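Putative decarboxylase involved in desferrioxamine biosynthesis (Erwinia amylovora, PDB 5O5C) probably catalyses the pyridoxal-phosphate-dependent decarboxylation of lysine, a step in the biosynthesis of the siderophore desferrioxamine. Local coordinates at residues S130-W135 and L143-V148; D163-S168 and N174-L179; N371-N374 and Q378-R381. All coordinates share one frame; numbering follows the deposited sequence.

Contact 1. Residues S130-W135 and L143-V148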
ATOM      1  N   SER B 130     -11.751   8.743   0.744  1.00 17.77           N
ATOM      2  CA  SER B 130     -12.530   7.504   0.575  1.00 18.47           C
ATOM      3  C   SER B 130     -11.661   6.251   0.773  1.00 18.22           C
ATOM      4  O   SER B 130     -10.543   6.210   0.328  1.00 19.43           O
ATOM      5  CB  SER B 130     -13.177   7.428  -0.794  1.00 17.36           C
ATOM      6  OG  SER B 130     -14.186   8.388  -0.894  1.00 18.88           O
ATOM      7  N   SER B 131     -12.182   5.252   1.457  1.00 19.19           N
ATOM      8  CA  SER B 131     -11.601   3.885   1.463  1.00 23.27           C
ATOM      9  C   SER B 131     -12.350   2.943   0.527  1.00 26.02           C
ATOM     10  O   SER B 131     -13.527   2.633   0.779  1.00 31.06           O
ATOM     11  CB  SER B 131     -11.644   3.307   2.876  1.00 24.08           C
ATOM     12  OG  SER B 131     -11.112   1.983   2.894  1.00 26.42           O
ATOM     13  N   VAL B 132     -11.687   2.451  -0.524  1.00 25.49           N
ATOM     14  CA  VAL B 132     -12.352   1.700  -1.598  1.00 22.22           C
ATOM     15  C   VAL B 132     -12.415   0.181  -1.403  1.00 24.60           C
ATOM     16  O   VAL B 132     -12.680  -0.552  -2.347  1.00 20.93           O
ATOM     17  CB  VAL B 132     -11.763   2.000  -2.987  1.00 24.81           C
ATOM     18  CG1 VAL B 132     -11.741   3.492  -3.246  1.00 25.23           C
ATOM     19  CG2 VAL B 132     -10.370   1.425  -3.161  1.00 25.81           C
ATOM     20  N   ASP B 133     -12.196  -0.278  -0.173  1.00 26.04           N
ATOM     21  CA  ASP B 133     -12.455  -1.643   0.188  1.00 27.12           C
ATOM     22  C   ASP B 133     -13.952  -1.973   0.174  1.00 26.13           C
ATOM     23  O   ASP B 133     -14.314  -3.054  -0.272  1.00 23.52           O
ATOM     24  CB  ASP B 133     -11.782  -2.027   1.497  1.00 31.59           C
ATOM     25  CG  ASP B 133     -12.194  -1.180   2.652  1.00 34.87           C
ATOM     26  OD1 ASP B 133     -12.482   0.018   2.444  1.00 42.86           O
ATOM     27  OD2 ASP B 133     -12.242  -1.712   3.770  1.00 39.40           O
ATOM     28  N   THR B 134     -14.805  -1.032   0.580  1.00 24.72           N
ATOM     29  CA  THR B 134     -16.233  -1.283   0.587  1.00 26.62           C
ATOM     30  C   THR B 134     -17.045  -0.175  -0.021  1.00 23.04           C
ATOM     31  O   THR B 134     -16.688   1.002  -0.019  1.00 25.64           O
ATOM     32  CB  THR B 134     -16.802  -1.546   2.022  1.00 25.67           C
ATOM     33  OG1 THR B 134     -16.627  -0.370   2.817  1.00 27.41           O
ATOM     34  CG2 THR B 134     -16.132  -2.706   2.687  1.00 22.61           C
ATOM     35  N   TRP B 135     -18.206  -0.541  -0.501  1.00 25.01           N
ATOM     36  CA  TRP B 135     -19.092   0.474  -1.098  1.00 24.77           C
ATOM     37  C   TRP B 135     -19.472   1.543  -0.034  1.00 24.39           C
ATOM     38  O   TRP B 135     -19.469   2.780  -0.313  1.00 24.78           O
ATOM     39  CB  TRP B 135     -20.290  -0.162  -1.769  1.00 26.60           C
ATOM     40  CG  TRP B 135     -21.436   0.718  -1.849  1.00 30.72           C
ATOM     41  CD1 TRP B 135     -22.402   0.890  -0.895  1.00 34.48           C
ATOM     42  CD2 TRP B 135     -21.755   1.582  -2.901  1.00 30.61           C
ATOM     43  NE1 TRP B 135     -23.289   1.800  -1.298  1.00 29.43           N
ATOM     44  CE2 TRP B 135     -22.927   2.242  -2.539  1.00 33.64           C
ATOM     45  CE3 TRP B 135     -21.208   1.806  -4.167  1.00 25.64           C
ATOM     46  CZ2 TRP B 135     -23.537   3.143  -3.360  1.00 30.30           C
ATOM     47  CZ3 TRP B 135     -21.767   2.680  -4.932  1.00 33.18           C
ATOM     48  CH2 TRP B 135     -22.949   3.357  -4.553  1.00 36.48           C
ATOM     49  N   LEU B 143     -17.088   2.224  -8.101  1.00 20.55           N
ATOM     50  CA  LEU B 143     -17.466   2.047  -9.491  1.00 23.07           C
ATOM     51  C   LEU B 143     -16.372   2.607 -10.385  1.00 24.68           C
ATOM     52  O   LEU B 143     -16.018   1.964 -11.398  1.00 28.57           O
ATOM     53  CB  LEU B 143     -18.816   2.727  -9.787  1.00 24.78           C
ATOM     54  CG  LEU B 143     -19.981   2.296  -8.924  1.00 23.73           C
ATOM     55  CD1 LEU B 143     -21.229   3.107  -9.161  1.00 26.02           C
ATOM     56  CD2 LEU B 143     -20.283   0.840  -9.184  1.00 26.88           C
ATOM     57  N   ILE B 144     -15.800   3.763 -10.020  1.00 22.58           N
ATOM     58  CA  ILE B 144     -14.684   4.333 -10.789  1.00 24.30           C
ATOM     59  C   ILE B 144     -13.527   3.342 -10.897  1.00 25.06           C
ATOM     60  O   ILE B 144     -13.056   3.041 -12.008  1.00 23.67           O
ATOM     61  CB  ILE B 144     -14.180   5.684 -10.247  1.00 26.29           C
ATOM     62  CG1 ILE B 144     -15.125   6.812 -10.625  1.00 26.65           C
ATOM     63  CG2 ILE B 144     -12.792   6.007 -10.763  1.00 27.61           C
ATOM     64  CD1 ILE B 144     -14.938   8.034  -9.750  1.00 28.07           C
ATOM     65  N   GLU B 145     -13.111   2.768  -9.775  1.00 24.18           N
ATOM     66  CA  GLU B 145     -12.007   1.806  -9.851  1.00 22.95           C
ATOM     67  C   GLU B 145     -12.335   0.675 -10.875  1.00 24.79           C
ATOM     68  O   GLU B 145     -11.459   0.237 -11.657  1.00 20.68           O
ATOM     69  CB  GLU B 145     -11.653   1.220  -8.485  1.00 21.55           C
ATOM     70  CG  GLU B 145     -10.707   0.011  -8.593  1.00 21.48           C
ATOM     71  CD  GLU B 145      -9.991  -0.350  -7.314  1.00 22.03           C
ATOM     72  OE1 GLU B 145      -9.858   0.587  -6.463  1.00 19.73           O
ATOM     73  OE2 GLU B 145      -9.616  -1.571  -7.154  1.00 19.86           O
ATOM     74  N   GLN B 146     -13.572   0.184 -10.814  1.00 24.42           N
ATOM     75  CA  GLN B 146     -13.977  -0.905 -11.678  1.00 24.33           C
ATOM     76  C   GLN B 146     -13.855  -0.533 -13.144  1.00 24.02           C
ATOM     77  O   GLN B 146     -13.390  -1.338 -13.930  1.00 25.22           O
ATOM     78  CB  GLN B 146     -15.393  -1.380 -11.402  1.00 23.64           C
ATOM     79  CG  GLN B 146     -15.657  -2.726 -12.072  1.00 24.39           C
ATOM     80  CD  GLN B 146     -14.864  -3.880 -11.486  1.00 24.47           C
ATOM     81  OE1 GLN B 146     -14.897  -4.114 -10.275  1.00 28.04           O
ATOM     82  NE2 GLN B 146     -14.176  -4.643 -12.347  1.00 21.46           N
ATOM     83  N   LYS B 147     -14.259   0.689 -13.459  1.00 23.14           N
ATOM     84  CA  LYS B 147     -14.034   1.327 -14.773  1.00 25.45           C
ATOM     85  C   LYS B 147     -12.581   1.342 -15.191  1.00 22.95           C
ATOM     86  O   LYS B 147     -12.217   0.863 -16.256  1.00 20.82           O
ATOM     87  CB  LYS B 147     -14.587   2.775 -14.770  1.00 30.43           C
ATOM     88  CG  LYS B 147     -15.183   3.216 -16.079  1.00 37.38           C
ATOM     89  CD  LYS B 147     -16.667   2.895 -16.152  1.00 43.72           C
ATOM     90  CE  LYS B 147     -17.171   3.050 -17.573  1.00 47.69           C
ATOM     91  NZ  LYS B 147     -18.599   2.650 -17.705  1.00 46.97           N
ATOM     92  N   VAL B 148     -11.707   1.873 -14.352  1.00 21.94           N
ATOM     93  CA  VAL B 148     -10.296   1.815 -14.703  1.00 20.78           C
ATOM     94  C   VAL B 148      -9.748   0.418 -14.928  1.00 20.05           C
ATOM     95  O   VAL B 148      -8.964   0.213 -15.837  1.00 20.12           O
ATOM     96  CB  VAL B 148      -9.367   2.566 -13.733  1.00 21.48           C
ATOM     97  CG1 VAL B 148      -7.959   2.541 -14.270  1.00 19.45           C
ATOM     98  CG2 VAL B 148      -9.788   4.010 -13.612  1.00 23.76           C
TER
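Val132 and Glu145 meet where the loop that follows helix 116-128 faces a turn of helix 140-156, in the fold-type I PLP-dependent decarboxylase domain. A methyl group touches a carboxylate here: Val132 CG2 lies 3.4 Å from Glu145 OE1, and the two side chains cross obliquely. Glu145 reaches this point because CG stands anti to the backbone N (chi1 168°) and the chain stays extended beyond it, carrying the carboxylate off the helix to Val132. A second touch is purely apolar. Leu143 CD1 comes to the edge of the Trp135 indole, near the ring plane, 4.3 Å from CZ3. Both residues suit a joint between subunits, since Phe462 of the second subunit packs on Trp135 and Phe71 of the second subunit on Leu143.

The next shell supplies partners for the buried carboxylate. Its OE2 forms a salt bridge with Arg381 NH2 and also accepts a hydrogen bond from the backbone N of Phe166, so two partners grip OE2, which probably favours the ionised form. The backbone of Val132 is hydrogen-bonded to that of Arg381, and its side chain packs on the same arginine. Farther along the loop, the backbone N of Trp135 is hydrogen-bonded to Asn371 OD1.

Contact 2. Residues D163-S168 and N174-L179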
ATOM      1  N   ASP B 163     -11.020 -10.010 -14.288  1.00 25.75           N
ATOM      2  CA  ASP B 163     -11.166  -8.932 -13.300  1.00 28.36           C
ATOM      3  C   ASP B 163      -9.824  -8.518 -12.695  1.00 27.62           C
ATOM      4  O   ASP B 163      -8.781  -9.154 -12.942  1.00 29.45           O
ATOM      5  CB  ASP B 163     -12.097  -9.411 -12.200  1.00 30.67           C
ATOM      6  CG  ASP B 163     -12.778  -8.279 -11.424  1.00 33.22           C
ATOM      7  OD1 ASP B 163     -12.489  -7.079 -11.587  1.00 32.91           O
ATOM      8  OD2 ASP B 163     -13.624  -8.623 -10.594  1.00 40.84           O
ATOM      9  N   GLY B 164      -9.842  -7.475 -11.876  1.00 23.90           N
ATOM     10  CA  GLY B 164      -8.621  -7.089 -11.134  1.00 23.09           C
ATOM     11  C   GLY B 164      -8.839  -6.165  -9.975  1.00 23.41           C
ATOM     12  O   GLY B 164      -9.962  -5.851  -9.629  1.00 21.62           O
ATOM     13  N   ILE B 165      -7.748  -5.696  -9.394  1.00 23.07           N
ATOM     14  CA  ILE B 165      -7.822  -4.904  -8.196  1.00 25.06           C
ATOM     15  C   ILE B 165      -6.604  -3.977  -8.117  1.00 24.33           C
ATOM     16  O   ILE B 165      -5.554  -4.278  -8.642  1.00 27.61           O
ATOM     17  CB  ILE B 165      -7.935  -5.853  -6.990  1.00 24.35           C
ATOM     18  CG1 ILE B 165      -7.942  -5.096  -5.689  1.00 26.34           C
ATOM     19  CG2 ILE B 165      -6.825  -6.872  -6.981  1.00 26.53           C
ATOM     20  CD1 ILE B 165      -9.252  -4.472  -5.374  1.00 24.53           C
ATOM     21  N   PHE B 166      -6.770  -2.825  -7.490  1.00 24.45           N
ATOM     22  CA  PHE B 166      -5.649  -1.969  -7.253  1.00 22.96           C
ATOM     23  C   PHE B 166      -4.975  -2.431  -5.938  1.00 22.33           C
ATOM     24  O   PHE B 166      -5.634  -2.686  -4.915  1.00 21.13           O
ATOM     25  CB  PHE B 166      -6.071  -0.526  -7.213  1.00 24.29           C
ATOM     26  CG  PHE B 166      -6.118   0.151  -8.558  1.00 23.86           C
ATOM     27  CD1 PHE B 166      -7.237   0.051  -9.372  1.00 24.55           C
ATOM     28  CD2 PHE B 166      -5.063   0.980  -8.978  1.00 26.35           C
ATOM     29  CE1 PHE B 166      -7.283   0.679 -10.615  1.00 23.38           C
ATOM     30  CE2 PHE B 166      -5.106   1.624 -10.220  1.00 22.60           C
ATOM     31  CZ  PHE B 166      -6.217   1.489 -11.026  1.00 24.36           C
ATOM     32  N   THR B 167      -3.653  -2.472  -5.978  1.00 22.28           N
ATOM     33  CA  THR B 167      -2.800  -2.815  -4.848  1.00 22.17           C
ATOM     34  C   THR B 167      -1.789  -1.736  -4.598  1.00 20.88           C
ATOM     35  O   THR B 167      -1.748  -0.782  -5.330  1.00 19.18           O
ATOM     36  CB  THR B 167      -1.952  -4.004  -5.211  1.00 21.72           C
ATOM     37  OG1 THR B 167      -1.121  -3.610  -6.292  1.00 21.30           O
ATOM     38  CG2 THR B 167      -2.824  -5.147  -5.635  1.00 26.51           C
ATOM     39  N   SER B 168      -0.882  -1.950  -3.629  1.00 21.33           N
ATOM     40  CA  SER B 168       0.103  -0.945  -3.285  1.00 20.08           C
ATOM     41  C   SER B 168       1.101  -0.768  -4.358  1.00 22.12           C
ATOM     42  O   SER B 168       1.761   0.268  -4.440  1.00 24.03           O
ATOM     43  CB  SER B 168       0.835  -1.261  -1.989  1.00 19.23           C
ATOM     44  OG  SER B 168       1.406  -2.523  -1.883  1.00 15.20           O
ATOM     45  N   ASN B 174       2.519  -9.132  -7.487  1.00 18.61           N
ATOM     46  CA  ASN B 174       3.297 -10.367  -7.690  1.00 19.37           C
ATOM     47  C   ASN B 174       3.060 -11.344  -6.574  1.00 19.97           C
ATOM     48  O   ASN B 174       3.015 -12.534  -6.825  1.00 20.53           O
ATOM     49  CB  ASN B 174       4.791 -10.137  -7.890  1.00 19.28           C
ATOM     50  CG  ASN B 174       5.134  -9.610  -9.277  1.00 19.53           C
ATOM     51  OD1 ASN B 174       4.322  -9.692 -10.210  1.00 17.95           O
ATOM     52  ND2 ASN B 174       6.346  -9.100  -9.429  1.00 19.09           N
ATOM     53  N   LEU B 175       2.851 -10.854  -5.354  1.00 20.21           N
ATOM     54  CA  LEU B 175       2.485 -11.764  -4.265  1.00 19.22           C
ATOM     55  C   LEU B 175       1.135 -12.416  -4.554  1.00 20.06           C
ATOM     56  O   LEU B 175       0.997 -13.660  -4.413  1.00 18.79           O
ATOM     57  CB  LEU B 175       2.481 -11.075  -2.921  1.00 19.78           C
ATOM     58  CG  LEU B 175       1.919 -11.863  -1.733  1.00 23.02           C
ATOM     59  CD1 LEU B 175       2.657 -13.162  -1.570  1.00 21.12           C
ATOM     60  CD2 LEU B 175       2.027 -11.001  -0.483  1.00 24.40           C
ATOM     61  N   MET B 176       0.184 -11.616  -5.031  1.00 18.68           N
ATOM     62  CA  MET B 176      -1.164 -12.137  -5.240  1.00 23.47           C
ATOM     63  C   MET B 176      -1.112 -13.162  -6.352  1.00 20.69           C
ATOM     64  O   MET B 176      -1.782 -14.198  -6.255  1.00 20.30           O
ATOM     65  CB  MET B 176      -2.173 -11.034  -5.589  1.00 22.91           C
ATOM     66  CG  MET B 176      -2.471 -10.051  -4.495  1.00 26.54           C
ATOM     67  SD  MET B 176      -3.709  -8.927  -5.159  1.00 26.19           S
ATOM     68  CE  MET B 176      -3.956  -7.743  -3.842  1.00 36.25           C
ATOM     69  N   ALA B 177      -0.270 -12.903  -7.362  1.00 20.38           N
ATOM     70  CA  ALA B 177      -0.068 -13.845  -8.488  1.00 21.06           C
ATOM     71  C   ALA B 177       0.467 -15.224  -8.084  1.00 21.27           C
ATOM     72  O   ALA B 177      -0.069 -16.280  -8.535  1.00 18.71           O
ATOM     73  CB  ALA B 177       0.794 -13.245  -9.592  1.00 19.72           C
ATOM     74  N   MET B 178       1.482 -15.248  -7.221  1.00 20.33           N
ATOM     75  CA  MET B 178       2.009 -16.522  -6.780  1.00 20.56           C
ATOM     76  C   MET B 178       1.051 -17.185  -5.755  1.00 21.21           C
ATOM     77  O   MET B 178       1.003 -18.407  -5.657  1.00 19.24           O
ATOM     78  CB  MET B 178       3.414 -16.359  -6.222  1.00 23.76           C
ATOM     79  CG  MET B 178       4.426 -15.768  -7.205  1.00 26.67           C
ATOM     80  SD  MET B 178       4.534 -16.686  -8.751  1.00 29.32           S
ATOM     81  CE  MET B 178       5.057 -18.244  -8.279  1.00 34.86           C
ATOM     82  N   LEU B 179       0.261 -16.374  -5.047  1.00 21.20           N
ATOM     83  CA  LEU B 179      -0.685 -16.869  -4.096  1.00 21.10           C
ATOM     84  C   LEU B 179      -1.801 -17.655  -4.842  1.00 20.39           C
ATOM     85  O   LEU B 179      -2.077 -18.815  -4.503  1.00 15.66           O
ATOM     86  CB  LEU B 179      -1.244 -15.743  -3.252  1.00 22.31           C
ATOM     87  CG  LEU B 179      -2.396 -16.017  -2.266  1.00 24.60           C
ATOM     88  CD1 LEU B 179      -2.171 -17.122  -1.262  1.00 25.23           C
ATOM     89  CD2 LEU B 179      -2.683 -14.694  -1.565  1.00 26.78           C
TER
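Met176 pushes its methyl end against Thr167, the two side chains meeting tip to tip, with Met176 CE only 3.4 Å from Thr167 CG2. That is tighter than usual for two methyl carbons. The sulfur follows close behind, SD lying 3.9 Å from the same Thr167 CG2, and on its way it passes Ile165, whose CG2 is 4.2 Å from SD; these last two side chains cross at about a right angle. An unbranched methionine suits the place because it can reach from helix to strand as a straight rod: chi2 (-178°) and chi3 (-177°) are both extended. Threonine serves two neighbours at once. CG2 faces the helix, while OG1, with chi1 at 63°, is hydrogen-bonded to Ser173 OG and to Gly169 O, tying the strand to the start of the helix.

Two residues before Met176, Asn174 belongs to the PLP pocket, held by His296, Ser218 and Asp298. Strand 163-167 is an outermost strand of the seven-stranded sheet and pairs antiparallel with strand 339-343; helix 170-189 lies against both strands through Met176, which also touches Phe341, as does Ala177, while Phe166 points away from it and packs on Val148 and Ile149 of helix 140-156.

Contact 3. Residues N371-N374 and Q378-R381. With PLP (pyridoxal-5'-phosphate), chain G.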
ATOM      1  N   ASN B 371     -18.354  -4.772  -2.943  1.00 19.50           N
ATOM      2  CA  ASN B 371     -17.212  -4.685  -2.037  1.00 21.54           C
ATOM      3  C   ASN B 371     -15.888  -5.207  -2.601  1.00 19.35           C
ATOM      4  O   ASN B 371     -15.651  -6.402  -2.590  1.00 23.66           O
ATOM      5  CB  ASN B 371     -17.479  -5.447  -0.752  1.00 21.03           C
ATOM      6  CG  ASN B 371     -18.616  -4.856   0.050  1.00 23.65           C
ATOM      7  OD1 ASN B 371     -18.778  -3.617   0.138  1.00 22.37           O
ATOM      8  ND2 ASN B 371     -19.440  -5.734   0.593  1.00 18.07           N
ATOM      9  N   LEU B 372     -14.988  -4.309  -2.977  1.00 20.28           N
ATOM     10  CA  LEU B 372     -13.738  -4.716  -3.645  1.00 21.49           C
ATOM     11  C   LEU B 372     -12.763  -5.438  -2.721  1.00 22.72           C
ATOM     12  O   LEU B 372     -11.909  -6.202  -3.213  1.00 23.59           O
ATOM     13  CB  LEU B 372     -13.077  -3.529  -4.333  1.00 24.21           C
ATOM     14  CG  LEU B 372     -13.902  -2.693  -5.322  1.00 25.05           C
ATOM     15  CD1 LEU B 372     -13.086  -1.504  -5.831  1.00 28.56           C
ATOM     16  CD2 LEU B 372     -14.401  -3.466  -6.521  1.00 27.46           C
ATOM     17  N   VAL B 373     -12.890  -5.239  -1.396  1.00 24.26           N
ATOM     18  CA  VAL B 373     -12.157  -6.041  -0.398  1.00 26.52           C
ATOM     19  C   VAL B 373     -12.232  -7.552  -0.700  1.00 28.52           C
ATOM     20  O   VAL B 373     -11.261  -8.268  -0.504  1.00 23.09           O
ATOM     21  CB  VAL B 373     -12.524  -5.711   1.094  1.00 27.99           C
ATOM     22  CG1 VAL B 373     -13.737  -6.491   1.590  1.00 28.73           C
ATOM     23  CG2 VAL B 373     -11.338  -5.991   2.012  1.00 29.08           C
ATOM     24  N   ASN B 374     -13.325  -8.024  -1.301  1.00 29.49           N
ATOM     25  CA  ASN B 374     -13.413  -9.455  -1.596  1.00 27.37           C
ATOM     26  C   ASN B 374     -12.324  -9.972  -2.563  1.00 27.61           C
ATOM     27  O   ASN B 374     -12.019 -11.151  -2.536  1.00 26.97           O
ATOM     28  CB  ASN B 374     -14.831  -9.829  -2.041  1.00 27.99           C
ATOM     29  CG  ASN B 374     -15.882  -9.469  -0.979  1.00 31.74           C
ATOM     30  OD1 ASN B 374     -16.772  -8.663  -1.240  1.00 42.19           O
ATOM     31  ND2 ASN B 374     -15.740 -10.003   0.227  1.00 27.18           N
ATOM     32  N   GLN B 378      -5.454  -6.438   0.985  1.00 23.46           N
ATOM     33  CA  GLN B 378      -5.511  -5.322   1.923  1.00 24.80           C
ATOM     34  C   GLN B 378      -6.946  -5.204   2.469  1.00 25.88           C
ATOM     35  O   GLN B 378      -7.908  -5.763   1.901  1.00 19.94           O
ATOM     36  CB  GLN B 378      -5.161  -4.016   1.187  1.00 27.43           C
ATOM     37  CG  GLN B 378      -3.757  -3.945   0.561  1.00 30.01           C
ATOM     38  CD  GLN B 378      -3.543  -2.736  -0.354  1.00 31.29           C
ATOM     39  OE1 GLN B 378      -3.823  -2.777  -1.533  1.00 35.34           O
ATOM     40  NE2 GLN B 378      -3.009  -1.689   0.185  1.00 37.04           N
ATOM     41  N   THR B 379      -7.082  -4.408   3.526  1.00 24.55           N
ATOM     42  CA  THR B 379      -8.354  -3.982   4.001  1.00 22.25           C
ATOM     43  C   THR B 379      -8.603  -2.507   3.614  1.00 19.23           C
ATOM     44  O   THR B 379      -8.907  -2.219   2.484  1.00 16.87           O
ATOM     45  CB  THR B 379      -8.538  -4.333   5.495  1.00 24.21           C
ATOM     46  OG1 THR B 379      -8.155  -5.704   5.752  1.00 24.67           O
ATOM     47  CG2 THR B 379     -10.052  -4.207   5.871  1.00 24.80           C
ATOM     48  N   THR B 380      -8.417  -1.565   4.523  1.00 18.20           N
ATOM     49  CA  THR B 380      -8.473  -0.176   4.209  1.00 18.15           C
ATOM     50  C   THR B 380      -7.562   0.186   3.026  1.00 19.52           C
ATOM     51  O   THR B 380      -6.373  -0.111   3.046  1.00 22.75           O
ATOM     52  CB  THR B 380      -8.033   0.635   5.425  1.00 16.62           C
ATOM     53  OG1 THR B 380      -8.984   0.430   6.420  1.00 14.34           O
ATOM     54  CG2 THR B 380      -7.964   2.090   5.132  1.00 17.66           C
ATOM     55  N   ARG B 381      -8.125   0.824   2.024  1.00 19.95           N
ATOM     56  CA  ARG B 381      -7.393   1.103   0.812  1.00 21.31           C
ATOM     57  C   ARG B 381      -7.827   2.429   0.190  1.00 19.76           C
ATOM     58  O   ARG B 381      -8.985   2.695   0.082  1.00 20.96           O
ATOM     59  CB  ARG B 381      -7.562  -0.035  -0.164  1.00 24.52           C
ATOM     60  CG  ARG B 381      -6.559  -0.042  -1.292  1.00 27.45           C
ATOM     61  CD  ARG B 381      -6.784  -1.275  -2.166  1.00 34.54           C
ATOM     62  NE  ARG B 381      -7.768  -1.027  -3.232  1.00 38.85           N
ATOM     63  CZ  ARG B 381      -8.949  -1.612  -3.356  1.00 43.36           C
ATOM     64  NH1 ARG B 381      -9.416  -2.477  -2.452  1.00 55.81           N
ATOM     65  NH2 ARG B 381      -9.706  -1.298  -4.389  1.00 46.25           N
TER
HETATM   66  N1  PLP G 601      -6.718  -4.588  13.300  1.00 42.59           N
HETATM   67  C2  PLP G 601      -7.725  -3.868  13.860  1.00 38.66           C
HETATM   68  C2A PLP G 601      -8.002  -3.924  15.332  1.00 38.46           C
HETATM   69  C3  PLP G 601      -8.544  -2.971  13.036  1.00 40.19           C
HETATM   70  O3  PLP G 601      -9.552  -2.264  13.622  1.00 40.99           O
HETATM   71  C4  PLP G 601      -8.245  -2.920  11.582  1.00 39.52           C
HETATM   72  C4A PLP G 601      -9.016  -2.034  10.675  1.00 40.13           C
HETATM   73  C5  PLP G 601      -7.120  -3.768  11.084  1.00 41.78           C
HETATM   74  C6  PLP G 601      -6.401  -4.552  11.991  1.00 38.77           C
HETATM   75  C5A PLP G 601      -6.738  -3.747   9.614  1.00 41.75           C
HETATM   76  O4P PLP G 601      -6.174  -2.474   9.280  1.00 42.46           O
HETATM   77  P   PLP G 601      -6.399  -1.789   7.834  1.00 40.88           P
HETATM   78  O1P PLP G 601      -5.731  -0.442   8.021  1.00 39.15           O
HETATM   79  O2P PLP G 601      -5.662  -2.726   6.905  1.00 35.94           O
HETATM   80  O3P PLP G 601      -7.876  -1.696   7.633  1.00 41.49           O
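The Arg381 guanidinium is met at its edge, in its plane, by Leu372, whose CD1 lies 3.7 Å from NH2; Leu372 CB lies 4.0 Å from the same nitrogen. The two side chains cross at about a right angle, so the leucine abuts the rim of the group and does not lie over a face. Arg381 brings its flat end here by a chain that runs extended through chi2 and then bends at chi3 (88°). A leucine fits because it also packs on Glu145, Gln146 and Ile165, filling the apolar surround of the salt bridge between Arg381 and Glu145. Next to this pair, Val373 CG2 touches the backbone of residues 378-381, 3.4 Å from Gln378 O, and the same methyl lies 4.4 Å from Thr379 CG2.

Both segments lie in the long connection between strand 339-343 and helix 385-394. As in fold-type I enzymes generally, whose active sites lie at the dimer interface, the loop helps build the cofactor site of the neighbouring subunit. That PLP is also hydrogen-bonded to Thr171, Thr273 and His329 of the second subunit, and Thr379 OG1 is itself hydrogen-bonded to Thr171 OG1 of the second subunit.

Thr380 grips a single phosphate oxygen twice. Its backbone N donates to PLP O3P over 3.2 Å at an N-H...O angle of 160°, and its hydroxyl OG1 donates to the same O3P over 2.7 Å. With OG1 set beside the backbone N (chi1 -66°), both donors converge on O3P.

In the fold
The three contacts form one continuous patch on the same side of the chain's centre, with contacts 1 and 3 closest (centres about 9 Å apart), contacts 2 and 3 next (about 12 Å) and contacts 1 and 2 farthest (about 16 Å). Arg381 and Glu145 are the hub, joining contact 3 to contact 1. Gln146 NE2 to Asp163 OD1, 3.1 Å, is a probable hydrogen bond between contacts 1 and 2. Two cofactors are involved: contact 2 carries Asn174 of its own subunit's pocket, with the side chain of Thr167 about 7 Å from that bound PLP, whereas contact 3 delivers Thr380 to the PLP of the second subunit.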